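Local coordinates for protein peptide ABC transporter permease (Staphylococcus hominis, PDB 6EXS) that probably carries peptides across the membrane as a POT-family member of the major facilitator superfamily and binds a thioalcohol-conjugated dipeptide, a precursor of human axillary malodour, at residues 40-45 against 176-181; 100-105 against 119-124; 363-368 against 480-485; 375-380 against 470-475. All coordinates share one frame; numbering follows the deposited sequence.

Interaction 1 (40-45 against 176-181); sequences IFYMYF and RNFHGG
Tyr42 and Phe178 form the tight half of this contact. The Tyr42 backbone lies over one face of the Phe178 ring: CA of Tyr42 is 4.0 Å from that ring's centroid and 15° off its normal, a CH-pi contact. With its CG anti to the backbone N, the Tyr42 phenol runs past the CB/CG end of Phe178, CD1 coming to 3.4 Å from Phe178 CG, and its OH ends beside His179 CE1; His179 ND1 bonds Leu105 O. The two ring planes meet at 46°, neither a stack nor a T. At the rim of the Phe178 ring, its CZ lies 3.8 Å from Phe45 CD2.

The looser side is partly exposed. There the guanidinium of Arg176 turns one face to the edge of Phe45, with Phe45 CE2 3.5 Å from Arg176 NH2 and the planes 63° apart. Its polar edges are engaged elsewhere, NH2 with Val173 O and NE with Gln49 OE1, which fixes the group's rotation. Arg176 itself ends the preceding helix in a Schellman motif.

The contact thus joins the C-terminal end of helix 16-44 to the start of helix 178-204, with helix 147-174 reaching Phe178 through Val173 and helix 309-316 packing on Phe41.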
loop_
_atom_site.group_PDB
_atom_site.type_symbol
_atom_site.label_atom_id
_atom_site.label_comp_id
_atom_site.label_asym_id
_atom_site.label_seq_id
_atom_site.Cartn_x
_atom_site.Cartn_y
_atom_site.Cartn_z
ATOM N N ILE A 40 -10.270 0.158 -11.419
ATOM C CA ILE A 40 -10.066 -1.014 -12.283
ATOM C C ILE A 40 -11.233 -1.197 -13.269
ATOM O O ILE A 40 -10.981 -1.353 -14.459
ATOM C CB ILE A 40 -9.708 -2.320 -11.492
ATOM C CG1 ILE A 40 -9.389 -3.518 -12.448
ATOM C CG2 ILE A 40 -10.758 -2.705 -10.417
ATOM C CD1 ILE A 40 -8.126 -3.411 -13.301
ATOM N N PHE A 41 -12.488 -1.102 -12.794
ATOM C CA PHE A 41 -13.680 -1.245 -13.633
ATOM C C PHE A 41 -13.861 -0.067 -14.569
ATOM O O PHE A 41 -14.126 -0.280 -15.750
ATOM C CB PHE A 41 -14.925 -1.509 -12.786
ATOM C CG PHE A 41 -14.691 -2.655 -11.838
ATOM C CD1 PHE A 41 -14.501 -3.946 -12.317
ATOM C CD2 PHE A 41 -14.570 -2.431 -10.469
ATOM C CE1 PHE A 41 -14.220 -4.992 -11.445
ATOM C CE2 PHE A 41 -14.312 -3.482 -9.598
ATOM C CZ PHE A 41 -14.116 -4.752 -10.090
ATOM N N TYR A 42 -13.644 1.164 -14.067
ATOM C CA TYR A 42 -13.715 2.386 -14.863
ATOM C C TYR A 42 -12.756 2.319 -16.070
ATOM O O TYR A 42 -13.131 2.735 -17.155
ATOM C CB TYR A 42 -13.382 3.598 -13.987
ATOM C CG TYR A 42 -13.315 4.911 -14.733
ATOM C CD1 TYR A 42 -14.412 5.384 -15.453
ATOM C CD2 TYR A 42 -12.176 5.710 -14.679
ATOM C CE1 TYR A 42 -14.374 6.615 -16.104
ATOM C CE2 TYR A 42 -12.128 6.947 -15.323
ATOM C CZ TYR A 42 -13.231 7.395 -16.038
ATOM O OH TYR A 42 -13.197 8.610 -16.680
ATOM N N MET A 43 -11.539 1.764 -15.885
ATOM C CA MET A 43 -10.551 1.619 -16.955
ATOM C C MET A 43 -10.921 0.592 -18.048
ATOM O O MET A 43 -10.904 0.956 -19.229
ATOM C CB MET A 43 -9.165 1.312 -16.378
ATOM C CG MET A 43 -8.550 2.489 -15.666
ATOM S SD MET A 43 -6.824 2.218 -15.258
ATOM C CE MET A 43 -6.972 1.157 -13.847
ATOM N N TYR A 44 -11.215 -0.686 -17.680
ATOM C CA TYR A 44 -11.465 -1.702 -18.704
ATOM C C TYR A 44 -12.931 -1.811 -19.152
ATOM O O TYR A 44 -13.177 -2.420 -20.205
ATOM C CB TYR A 44 -10.883 -3.081 -18.333
ATOM C CG TYR A 44 -11.753 -3.974 -17.477
ATOM C CD1 TYR A 44 -11.749 -3.860 -16.093
ATOM C CD2 TYR A 44 -12.496 -5.008 -18.043
ATOM C CE1 TYR A 44 -12.523 -4.697 -15.296
ATOM C CE2 TYR A 44 -13.254 -5.871 -17.252
ATOM C CZ TYR A 44 -13.271 -5.703 -15.877
ATOM O OH TYR A 44 -14.020 -6.525 -15.072
ATOM N N PHE A 45 -13.894 -1.196 -18.421
ATOM C CA PHE A 45 -15.289 -1.222 -18.884
ATOM C C PHE A 45 -15.373 -0.429 -20.200
ATOM O O PHE A 45 -14.640 0.553 -20.370
ATOM C CB PHE A 45 -16.285 -0.670 -17.840
ATOM C CG PHE A 45 -16.738 -1.585 -16.710
ATOM C CD1 PHE A 45 -16.077 -2.784 -16.447
ATOM C CD2 PHE A 45 -17.807 -1.227 -15.888
ATOM C CE1 PHE A 45 -16.490 -3.616 -15.394
ATOM C CE2 PHE A 45 -18.225 -2.064 -14.844
ATOM C CZ PHE A 45 -17.568 -3.253 -14.609
ATOM N N ARG A 176 -23.202 3.018 -13.267
ATOM C CA ARG A 176 -22.140 3.455 -14.199
ATOM C C ARG A 176 -21.853 4.986 -14.112
ATOM O O ARG A 176 -21.460 5.617 -15.095
ATOM C CB ARG A 176 -22.422 2.990 -15.663
ATOM C CG ARG A 176 -22.711 1.493 -15.840
ATOM C CD ARG A 176 -21.470 0.631 -15.680
ATOM N NE ARG A 176 -21.722 -0.767 -16.036
ATOM C CZ ARG A 176 -21.739 -1.782 -15.175
ATOM N NH1 ARG A 176 -21.961 -3.014 -15.600
ATOM N NH2 ARG A 176 -21.509 -1.574 -13.885
ATOM N N ASN A 177 -22.026 5.561 -12.914
ATOM C CA ASN A 177 -21.756 6.969 -12.647
ATOM C C ASN A 177 -20.391 7.044 -11.979
ATOM O O ASN A 177 -20.291 7.191 -10.763
ATOM C CB ASN A 177 -22.873 7.580 -11.778
ATOM C CG ASN A 177 -22.805 9.077 -11.559
ATOM O OD1 ASN A 177 -23.496 9.616 -10.695
ATOM N ND2 ASN A 177 -21.983 9.796 -12.312
ATOM N N PHE A 178 -19.333 6.880 -12.774
ATOM C CA PHE A 178 -17.960 6.900 -12.271
ATOM C C PHE A 178 -17.567 8.288 -11.809
ATOM O O PHE A 178 -17.129 8.430 -10.661
ATOM C CB PHE A 178 -16.978 6.303 -13.293
ATOM C CG PHE A 178 -17.215 4.830 -13.568
ATOM C CD1 PHE A 178 -16.859 3.859 -12.630
ATOM C CD2 PHE A 178 -17.811 4.412 -14.756
ATOM C CE1 PHE A 178 -17.087 2.500 -12.882
ATOM C CE2 PHE A 178 -18.043 3.051 -15.005
ATOM C CZ PHE A 178 -17.682 2.107 -14.067
ATOM N N HIS A 179 -17.827 9.327 -12.644
ATOM C CA HIS A 179 -17.543 10.727 -12.295
ATOM C C HIS A 179 -18.213 11.169 -10.975
ATOM O O HIS A 179 -17.602 11.917 -10.208
ATOM C CB HIS A 179 -17.893 11.680 -13.436
ATOM C CG HIS A 179 -17.061 11.480 -14.660
ATOM N ND1 HIS A 179 -15.710 11.189 -14.578
ATOM C CD2 HIS A 179 -17.412 11.558 -15.962
ATOM C CE1 HIS A 179 -15.292 11.083 -15.826
ATOM N NE2 HIS A 179 -16.278 11.308 -16.692
ATOM N N GLY A 180 -19.428 10.668 -10.722
ATOM C CA GLY A 180 -20.186 10.924 -9.504
ATOM C C GLY A 180 -19.571 10.245 -8.295
ATOM O O GLY A 180 -19.571 10.814 -7.200
ATOM N N GLY A 181 -19.049 9.031 -8.502
ATOM C CA GLY A 181 -18.389 8.252 -7.461
ATOM C C GLY A 181 -17.044 8.841 -7.065
ATOM O O GLY A 181 -16.725 8.925 -5.876
#

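Interaction 2 (100-105 against 119-124). With OLC ((2R)-2,3-dihydroxypropyl (9Z)-octadec-9-enoate), chain E.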
loop_
_atom_site.group_PDB
_atom_site.type_symbol
_atom_site.label_atom_id
_atom_site.label_comp_id
_atom_site.label_asym_id
_atom_site.label_seq_id
_atom_site.Cartn_x
_atom_site.Cartn_y
_atom_site.Cartn_z
ATOM N N ILE A 100 -6.721 17.336 -5.578
ATOM C CA ILE A 100 -6.632 17.750 -6.979
ATOM C C ILE A 100 -6.741 16.519 -7.881
ATOM O O ILE A 100 -7.511 16.542 -8.839
ATOM C CB ILE A 100 -5.393 18.654 -7.258
ATOM C CG1 ILE A 100 -5.453 19.945 -6.397
ATOM C CG2 ILE A 100 -5.260 18.992 -8.761
ATOM C CD1 ILE A 100 -4.147 20.840 -6.383
ATOM N N GLY A 101 -6.038 15.444 -7.505
ATOM C CA GLY A 101 -6.076 14.155 -8.187
ATOM C C GLY A 101 -7.464 13.546 -8.214
ATOM O O GLY A 101 -7.852 12.928 -9.200
ATOM N N HIS A 102 -8.235 13.724 -7.148
ATOM C CA HIS A 102 -9.600 13.219 -7.091
ATOM C C HIS A 102 -10.526 14.065 -7.977
ATOM O O HIS A 102 -11.439 13.510 -8.597
ATOM C CB HIS A 102 -10.108 13.134 -5.640
ATOM C CG HIS A 102 -9.518 12.007 -4.838
ATOM N ND1 HIS A 102 -9.936 10.699 -5.012
ATOM C CD2 HIS A 102 -8.608 12.039 -3.836
ATOM C CE1 HIS A 102 -9.248 9.980 -4.139
ATOM N NE2 HIS A 102 -8.435 10.741 -3.412
ATOM N N ILE A 103 -10.268 15.394 -8.067
ATOM C CA ILE A 103 -11.049 16.299 -8.915
ATOM C C ILE A 103 -10.806 15.945 -10.401
ATOM O O ILE A 103 -11.770 15.886 -11.163
ATOM C CB ILE A 103 -10.839 17.806 -8.555
ATOM C CG1 ILE A 103 -11.417 18.111 -7.145
ATOM C CG2 ILE A 103 -11.480 18.743 -9.592
ATOM C CD1 ILE A 103 -10.839 19.350 -6.439
ATOM N N CYS A 104 -9.540 15.618 -10.782
ATOM C CA CYS A 104 -9.162 15.203 -12.148
ATOM C C CYS A 104 -10.109 14.112 -12.675
ATOM O O CYS A 104 -10.586 14.213 -13.809
ATOM C CB CYS A 104 -7.707 14.737 -12.206
ATOM S SG CYS A 104 -6.483 16.049 -11.982
ATOM N N LEU A 105 -10.378 13.076 -11.832
ATOM C CA LEU A 105 -11.253 11.942 -12.143
ATOM C C LEU A 105 -12.730 12.300 -12.249
ATOM O O LEU A 105 -13.460 11.599 -12.944
ATOM C CB LEU A 105 -11.056 10.800 -11.138
ATOM C CG LEU A 105 -9.847 9.903 -11.347
ATOM C CD1 LEU A 105 -9.792 8.860 -10.301
ATOM C CD2 LEU A 105 -9.846 9.239 -12.737
ATOM N N PHE A 119 -0.806 11.165 -11.233
ATOM C CA PHE A 119 0.315 12.068 -10.988
ATOM C C PHE A 119 0.168 12.823 -9.644
ATOM O O PHE A 119 1.094 12.790 -8.831
ATOM C CB PHE A 119 0.482 13.047 -12.180
ATOM C CG PHE A 119 1.433 14.203 -11.968
ATOM C CD1 PHE A 119 2.806 14.024 -12.077
ATOM C CD2 PHE A 119 0.955 15.471 -11.657
ATOM C CE1 PHE A 119 3.685 15.095 -11.877
ATOM C CE2 PHE A 119 1.833 16.539 -11.449
ATOM C CZ PHE A 119 3.191 16.343 -11.558
ATOM N N PHE A 120 -0.991 13.482 -9.420
ATOM C CA PHE A 120 -1.267 14.246 -8.200
ATOM C C PHE A 120 -1.408 13.349 -6.962
ATOM O O PHE A 120 -0.934 13.719 -5.885
ATOM C CB PHE A 120 -2.499 15.154 -8.387
ATOM C CG PHE A 120 -2.266 16.387 -9.233
ATOM C CD1 PHE A 120 -1.492 17.440 -8.762
ATOM C CD2 PHE A 120 -2.859 16.515 -10.480
ATOM C CE1 PHE A 120 -1.281 18.581 -9.539
ATOM C CE2 PHE A 120 -2.643 17.653 -11.263
ATOM C CZ PHE A 120 -1.857 18.680 -10.786
ATOM N N ILE A 121 -2.031 12.155 -7.115
ATOM C CA ILE A 121 -2.181 11.234 -5.987
ATOM C C ILE A 121 -0.830 10.561 -5.663
ATOM O O ILE A 121 -0.514 10.456 -4.476
ATOM C CB ILE A 121 -3.376 10.252 -6.130
ATOM C CG1 ILE A 121 -4.716 11.047 -6.046
ATOM C CG2 ILE A 121 -3.334 9.124 -5.059
ATOM C CD1 ILE A 121 -5.967 10.370 -6.682
ATOM N N ILE A 122 -0.000 10.196 -6.677
ATOM C CA ILE A 122 1.340 9.624 -6.428
ATOM C C ILE A 122 2.189 10.617 -5.601
ATOM O O ILE A 122 2.731 10.232 -4.566
ATOM C CB ILE A 122 2.075 9.132 -7.713
ATOM C CG1 ILE A 122 1.438 7.840 -8.252
ATOM C CG2 ILE A 122 3.592 8.910 -7.445
ATOM C CD1 ILE A 122 1.594 7.644 -9.739
ATOM N N ILE A 123 2.239 11.893 -6.039
ATOM C CA ILE A 123 3.007 12.962 -5.409
ATOM C C ILE A 123 2.443 13.335 -4.036
ATOM O O ILE A 123 3.214 13.443 -3.079
ATOM C CB ILE A 123 3.178 14.192 -6.355
ATOM C CG1 ILE A 123 4.016 13.783 -7.594
ATOM C CG2 ILE A 123 3.832 15.386 -5.594
ATOM C CD1 ILE A 123 4.395 14.869 -8.496
ATOM N N GLY A 124 1.125 13.528 -3.961
ATOM C CA GLY A 124 0.438 13.851 -2.720
ATOM C C GLY A 124 0.639 12.797 -1.652
ATOM O O GLY A 124 0.993 13.142 -0.526
HETATM C C10 OLC E . -0.688 18.184 -14.764
HETATM C C9 OLC E . 0.179 17.184 -14.833
HETATM C C11 OLC E . -2.181 18.102 -14.922
HETATM C C8 OLC E . -0.131 15.738 -15.089
HETATM C C24 OLC E . -3.621 10.924 -24.760
HETATM C C12 OLC E . -2.912 19.421 -14.686
HETATM C C7 OLC E . 0.608 15.151 -16.288
HETATM C C13 OLC E . -4.428 19.282 -14.676
HETATM C C6 OLC E . 0.005 13.857 -16.818
HETATM C C5 OLC E . -1.144 14.045 -17.805
HETATM C C4 OLC E . -0.712 14.203 -19.258
HETATM C C3 OLC E . -0.544 12.894 -20.021
HETATM C C2 OLC E . -1.824 12.430 -20.711
HETATM C C21 OLC E . -3.003 9.544 -22.717
HETATM C C1 OLC E . -1.718 11.109 -21.419
HETATM C C22 OLC E . -2.946 9.675 -24.227
HETATM O O19 OLC E . -0.764 10.373 -21.379
HETATM O O25 OLC E . -5.040 10.842 -24.660
HETATM O O23 OLC E . -1.585 9.615 -24.665
HETATM O O20 OLC E . -2.839 10.849 -22.106
#
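A glycine gives this antiparallel helix pair its closeness: Gly101 CA lies only 4.8 Å from Phe120 CA, and the axes of the short segments approach to 8.3 Å at 163°. The pair is a helical hairpin, two successive membrane helices of the MFS fold. Phe120 CB sits 3.7 Å from Gly101 N, while Ile121 CD1 reaches 3.8 Å from Gly101 C, so two side chains lie directly against bare backbone.

The Phe120 ring is sandwiched. Ile100 CG2 stands over the centre of one face, 3.7 Å from the centroid and 6° off the normal, and Phe119 CD2 of its own helix lies over the opposite face. Cys104 SG adds an oblique sulfur-aromatic contact, and the monoolein chain passes the outer rim, its C11 3.7 Å from Phe120 CE2.

On the inner side Ile121, with chi2 extended at 158°, places CD1 over the centre of the His102 imidazole, 4.1 Å from its centroid. The interface therefore runs from lipid to protein interior: helices 74-106 and 110-137 meet here, helices 16-44 and 178-204 close round His102, and helix 56-72 touches Ile121 through Tyr66.

Interaction 3 (363-368 against 480-485); sequences SLAIKF and VFSPKI
Ser482 fits between Ala365 and Ile366, its hydroxyl meeting carbon on both. Ser482 OG lies 3.4 Å from Ala365 CB and 3.3 Å from Ile366 CG1, so the oxygen is packed against a methyl and a methylene. That placement follows from chi1 of Ser482 at 176°, which swings OG anti to the backbone N and out toward helix 364-389. The hydroxyl of Ser363 comes from the other segment, 3.8 Å from Ser363 OG to Ser482 OG. One turn further along, Ile485 CG2 touches Ala365 CB at 4.0 Å, adding a purely apolar point of contact. Consistent with the small side chain of Ala365, the CA atoms of Ala365 and Ser482 are 5.6 Å apart.

Segment 363-368 begins a long helix, while 480-485 includes the whole of a single-turn helix. Ser363 occupies the N-cap of helix 364-389, so the contact lies where a transmembrane helix of the MFS fold starts; the C-terminal turn continues beyond helix 460-479 and packs beside that start. In the next shell, the backbone bond from Ile485 N to Phe481 O (3.3 Å) holds the single turn that presents Ser482 and Ile485 together. Ile485 also leans on Pro290 of helix 279-302, and Thr486 packs on Ser363. On the partner helix, Ala365 O accepts a hydrogen bond from Ser369 OG, while Leu364 reaches Thr416 of helix 396-418 and Leu291 of helix 279-302.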
loop_
_atom_site.group_PDB
_atom_site.type_symbol
_atom_site.label_atom_id
_atom_site.label_comp_id
_atom_site.label_asym_id
_atom_site.label_seq_id
_atom_site.Cartn_x
_atom_site.Cartn_y
_atom_site.Cartn_z
ATOM N N SER A 363 8.977 -17.156 15.798
ATOM C CA SER A 363 9.913 -16.101 15.420
ATOM C C SER A 363 9.445 -15.318 14.184
ATOM O O SER A 363 8.467 -15.696 13.532
ATOM C CB SER A 363 11.302 -16.687 15.196
ATOM O OG SER A 363 11.359 -17.503 14.037
ATOM N N LEU A 364 10.158 -14.219 13.876
ATOM C CA LEU A 364 9.922 -13.329 12.738
ATOM C C LEU A 364 9.899 -14.135 11.428
ATOM O O LEU A 364 8.968 -13.997 10.629
ATOM C CB LEU A 364 11.053 -12.282 12.698
ATOM C CG LEU A 364 10.662 -10.809 12.651
ATOM C CD1 LEU A 364 11.760 -9.947 13.239
ATOM C CD2 LEU A 364 10.392 -10.367 11.231
ATOM N N ALA A 365 10.907 -15.017 11.257
ATOM C CA ALA A 365 11.095 -15.892 10.101
ATOM C C ALA A 365 9.966 -16.906 9.947
ATOM O O ALA A 365 9.511 -17.105 8.830
ATOM C CB ALA A 365 12.444 -16.596 10.188
ATOM N N ILE A 366 9.506 -17.529 11.056
ATOM C CA ILE A 366 8.406 -18.502 11.047
ATOM C C ILE A 366 7.070 -17.803 10.697
ATOM O O ILE A 366 6.343 -18.306 9.839
ATOM C CB ILE A 366 8.344 -19.356 12.352
ATOM C CG1 ILE A 366 9.651 -20.149 12.563
ATOM C CG2 ILE A 366 7.142 -20.319 12.352
ATOM C CD1 ILE A 366 9.930 -20.625 14.037
ATOM N N LYS A 367 6.783 -16.633 11.329
ATOM C CA LYS A 367 5.569 -15.827 11.108
ATOM C C LYS A 367 5.426 -15.402 9.646
ATOM O O LYS A 367 4.335 -15.530 9.085
ATOM C CB LYS A 367 5.542 -14.594 12.022
ATOM C CG LYS A 367 5.184 -14.889 13.471
ATOM C CD LYS A 367 5.022 -13.600 14.253
ATOM C CE LYS A 367 4.800 -13.818 15.722
ATOM N NZ LYS A 367 4.559 -12.532 16.417
ATOM N N PHE A 368 6.539 -14.928 9.030
ATOM C CA PHE A 368 6.623 -14.527 7.618
ATOM C C PHE A 368 6.399 -15.719 6.693
ATOM O O PHE A 368 5.689 -15.595 5.696
ATOM C CB PHE A 368 7.982 -13.887 7.322
ATOM C CG PHE A 368 7.980 -12.381 7.371
ATOM C CD1 PHE A 368 7.755 -11.706 8.570
ATOM C CD2 PHE A 368 8.246 -11.634 6.232
ATOM C CE1 PHE A 368 7.757 -10.309 8.615
ATOM C CE2 PHE A 368 8.257 -10.240 6.278
ATOM C CZ PHE A 368 8.015 -9.587 7.469
ATOM N N VAL A 480 13.647 -23.771 6.176
ATOM C CA VAL A 480 14.616 -24.702 6.782
ATOM C C VAL A 480 15.847 -23.958 7.393
ATOM O O VAL A 480 16.558 -24.541 8.219
ATOM C CB VAL A 480 15.032 -25.873 5.844
ATOM C CG1 VAL A 480 13.811 -26.658 5.357
ATOM C CG2 VAL A 480 15.883 -25.397 4.669
ATOM N N PHE A 481 16.067 -22.675 7.005
ATOM C CA PHE A 481 17.166 -21.829 7.494
ATOM C C PHE A 481 16.719 -20.837 8.580
ATOM O O PHE A 481 17.536 -20.038 9.049
ATOM C CB PHE A 481 17.855 -21.097 6.327
ATOM C CG PHE A 481 18.480 -22.021 5.310
ATOM C CD1 PHE A 481 19.715 -22.612 5.548
ATOM C CD2 PHE A 481 17.836 -22.299 4.112
ATOM C CE1 PHE A 481 20.289 -23.473 4.607
ATOM C CE2 PHE A 481 18.406 -23.160 3.172
ATOM C CZ PHE A 481 19.631 -23.739 3.424
ATOM N N SER A 482 15.429 -20.927 9.002
ATOM C CA SER A 482 14.778 -20.098 10.032
ATOM C C SER A 482 15.546 -19.989 11.376
ATOM O O SER A 482 15.586 -18.866 11.893
ATOM C CB SER A 482 13.343 -20.553 10.280
ATOM O OG SER A 482 12.737 -19.816 11.328
ATOM N N PRO A 483 16.151 -21.067 11.975
ATOM C CA PRO A 483 16.882 -20.874 13.244
ATOM C C PRO A 483 18.109 -19.959 13.116
ATOM O O PRO A 483 18.397 -19.204 14.051
ATOM C CB PRO A 483 17.273 -22.302 13.660
ATOM C CG PRO A 483 16.408 -23.204 12.851
ATOM C CD PRO A 483 16.211 -22.486 11.559
ATOM N N LYS A 484 18.809 -20.000 11.958
ATOM C CA LYS A 484 19.996 -19.177 11.698
ATOM C C LYS A 484 19.659 -17.711 11.428
ATOM O O LYS A 484 20.466 -16.835 11.750
ATOM C CB LYS A 484 20.845 -19.763 10.558
ATOM C CG LYS A 484 21.845 -20.828 11.016
ATOM C CD LYS A 484 21.400 -22.252 10.681
ATOM C CE LYS A 484 21.764 -22.669 9.274
ATOM N NZ LYS A 484 21.161 -23.978 8.915
ATOM N N ILE A 485 18.471 -17.450 10.842
ATOM C CA ILE A 485 17.966 -16.112 10.499
ATOM C C ILE A 485 17.757 -15.243 11.758
ATOM O O ILE A 485 18.113 -14.064 11.746
ATOM C CB ILE A 485 16.691 -16.210 9.590
ATOM C CG1 ILE A 485 17.050 -16.790 8.191
ATOM C CG2 ILE A 485 15.953 -14.857 9.454
ATOM C CD1 ILE A 485 15.879 -17.455 7.402
#

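Interaction 4 (375-380 against 470-475); sequences AGLSYI and VAIVIT
Two antiparallel membrane-spanning helices of the MFS fold, 364-389 and 460-479, pack here where Gly376 faces Ala471. The axes of the short segments pass 8.7 Å apart at 148°, and the nearest backbones are those of Gly376 and Ala471, with CA atoms separated by 5.3 Å. Ala471 CB meets Gly376 CA at 4.0 Å, two small groups that leave the helices room to close up.

Ile472 makes most of the contact. Its chi2 of 160° extends the side chain so that the terminal methyl reaches across, with Ile472 CD1 3.7 Å from Gly376 C. Two larger residues border that methyl: Ile380 CG1 lies 3.8 Å from Ile472 CD1, and Leu377 CG is more loosely set at 4.2 Å from the same atom. Leu377 also touches a bound monoolein, which places this border toward lipid, whereas Ala471 meets Ile301 of helix 279-302.

Hydroxyls nearby turn inward on their own helices. Thr475 OG1 donates to Ala471 O at 2.7 Å, and Thr475 N reaches that oxygen from the opposite face of its carbonyl plane; Ser378 OG likewise donates to Ala375 O. With these hydroxyls bonded within their own segments, the cohesion between the two is van der Waals contact of methyl and methylene groups against a glycine backbone and the side chains of Ile380 and Leu377.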
loop_
_atom_site.group_PDB
_atom_site.type_symbol
_atom_site.label_atom_id
_atom_site.label_comp_id
_atom_site.label_asym_id
_atom_site.label_seq_id
_atom_site.Cartn_x
_atom_site.Cartn_y
_atom_site.Cartn_z
ATOM N N ALA A 375 -0.523 -17.166 1.609
ATOM C CA ALA A 375 -0.738 -16.392 0.383
ATOM C C ALA A 375 -0.656 -17.338 -0.846
ATOM O O ALA A 375 -1.534 -17.288 -1.707
ATOM C CB ALA A 375 0.282 -15.283 0.269
ATOM N N GLY A 376 0.335 -18.242 -0.858
ATOM C CA GLY A 376 0.512 -19.238 -1.914
ATOM C C GLY A 376 -0.608 -20.261 -1.977
ATOM O O GLY A 376 -1.036 -20.646 -3.069
ATOM N N LEU A 377 -1.095 -20.701 -0.793
ATOM C CA LEU A 377 -2.207 -21.657 -0.646
ATOM C C LEU A 377 -3.545 -21.073 -1.120
ATOM O O LEU A 377 -4.415 -21.829 -1.549
ATOM C CB LEU A 377 -2.324 -22.177 0.794
ATOM C CG LEU A 377 -1.281 -23.215 1.202
ATOM C CD1 LEU A 377 -1.028 -23.172 2.695
ATOM C CD2 LEU A 377 -1.657 -24.628 0.719
ATOM N N SER A 378 -3.695 -19.730 -1.064
ATOM C CA SER A 378 -4.890 -19.020 -1.515
ATOM C C SER A 378 -4.962 -18.998 -3.053
ATOM O O SER A 378 -6.060 -19.008 -3.611
ATOM C CB SER A 378 -4.948 -17.615 -0.916
ATOM O OG SER A 378 -4.110 -16.683 -1.579
ATOM N N TYR A 379 -3.784 -19.002 -3.724
ATOM C CA TYR A 379 -3.658 -19.068 -5.190
ATOM C C TYR A 379 -3.758 -20.519 -5.713
ATOM O O TYR A 379 -4.335 -20.729 -6.775
ATOM C CB TYR A 379 -2.402 -18.333 -5.693
ATOM C CG TYR A 379 -2.696 -16.956 -6.257
ATOM C CD1 TYR A 379 -3.750 -16.185 -5.765
ATOM C CD2 TYR A 379 -1.895 -16.405 -7.257
ATOM C CE1 TYR A 379 -4.023 -14.917 -6.279
ATOM C CE2 TYR A 379 -2.149 -15.130 -7.769
ATOM C CZ TYR A 379 -3.220 -14.395 -7.280
ATOM O OH TYR A 379 -3.494 -13.152 -7.782
ATOM N N ILE A 380 -3.273 -21.516 -4.939
ATOM C CA ILE A 380 -3.429 -22.946 -5.270
ATOM C C ILE A 380 -4.929 -23.299 -5.151
ATOM O O ILE A 380 -5.449 -24.025 -5.996
ATOM C CB ILE A 380 -2.525 -23.860 -4.378
ATOM C CG1 ILE A 380 -1.003 -23.658 -4.666
ATOM C CG2 ILE A 380 -2.919 -25.341 -4.438
ATOM C CD1 ILE A 380 -0.481 -23.946 -6.097
ATOM N N VAL A 470 5.358 -21.331 -6.823
ATOM C CA VAL A 470 6.615 -20.572 -6.731
ATOM C C VAL A 470 6.729 -19.963 -5.311
ATOM O O VAL A 470 7.757 -20.133 -4.659
ATOM C CB VAL A 470 6.766 -19.536 -7.892
ATOM C CG1 VAL A 470 7.776 -18.438 -7.564
ATOM C CG2 VAL A 470 7.139 -20.226 -9.203
ATOM N N ALA A 471 5.642 -19.347 -4.807
ATOM C CA ALA A 471 5.567 -18.774 -3.460
ATOM C C ALA A 471 5.869 -19.827 -2.385
ATOM O O ALA A 471 6.713 -19.579 -1.529
ATOM C CB ALA A 471 4.185 -18.179 -3.226
ATOM N N ILE A 472 5.214 -21.015 -2.469
ATOM C CA ILE A 472 5.353 -22.144 -1.534
ATOM C C ILE A 472 6.771 -22.779 -1.574
ATOM O O ILE A 472 7.331 -23.019 -0.506
ATOM C CB ILE A 472 4.201 -23.190 -1.723
ATOM C CG1 ILE A 472 2.827 -22.564 -1.339
ATOM C CG2 ILE A 472 4.454 -24.492 -0.925
ATOM C CD1 ILE A 472 1.590 -23.257 -1.905
ATOM N N VAL A 473 7.357 -23.019 -2.769
ATOM C CA VAL A 473 8.691 -23.634 -2.868
ATOM C C VAL A 473 9.784 -22.725 -2.262
ATOM O O VAL A 473 10.565 -23.220 -1.446
ATOM C CB VAL A 473 9.091 -24.188 -4.275
ATOM C CG1 VAL A 473 8.200 -25.359 -4.685
ATOM C CG2 VAL A 473 9.104 -23.110 -5.357
ATOM N N ILE A 474 9.805 -21.404 -2.604
ATOM C CA ILE A 474 10.788 -20.435 -2.072
ATOM C C ILE A 474 10.652 -20.323 -0.543
ATOM O O ILE A 474 11.664 -20.252 0.169
ATOM C CB ILE A 474 10.727 -19.050 -2.780
ATOM C CG1 ILE A 474 10.859 -19.185 -4.308
ATOM C CG2 ILE A 474 11.805 -18.091 -2.227
ATOM C CD1 ILE A 474 10.401 -17.978 -5.073
ATOM N N THR A 475 9.404 -20.347 -0.049
ATOM C CA THR A 475 9.118 -20.302 1.382
ATOM C C THR A 475 9.637 -21.557 2.072
ATOM O O THR A 475 10.271 -21.429 3.112
ATOM C CB THR A 475 7.638 -20.016 1.654
ATOM O OG1 THR A 475 7.289 -18.805 0.988
ATOM C CG2 THR A 475 7.339 -19.871 3.132
#

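How the interactions relate
Interactions 1 and 2 belong to the N-terminal half of the chain, 3 and 4 to the C-terminal half, consistent with the two-bundle architecture of MFS transporters. Interaction 2 falls within the span enclosed by interaction 1; their centres are 16 Å apart, and they touch through His179 ND1 and Leu105 O, a probable hydrogen bond of 2.8 Å. Later in the sequence, interaction 4 falls within the span of interaction 3. These two share helix 364-389, with centres 17 Å apart and nearest atoms about 5 Å apart. Interactions 1 and 3 lie on opposite sides of the chain's centre, their centres 44 Å apart. The contacts thus lie in both bundles, at a distance from the bound conjugate.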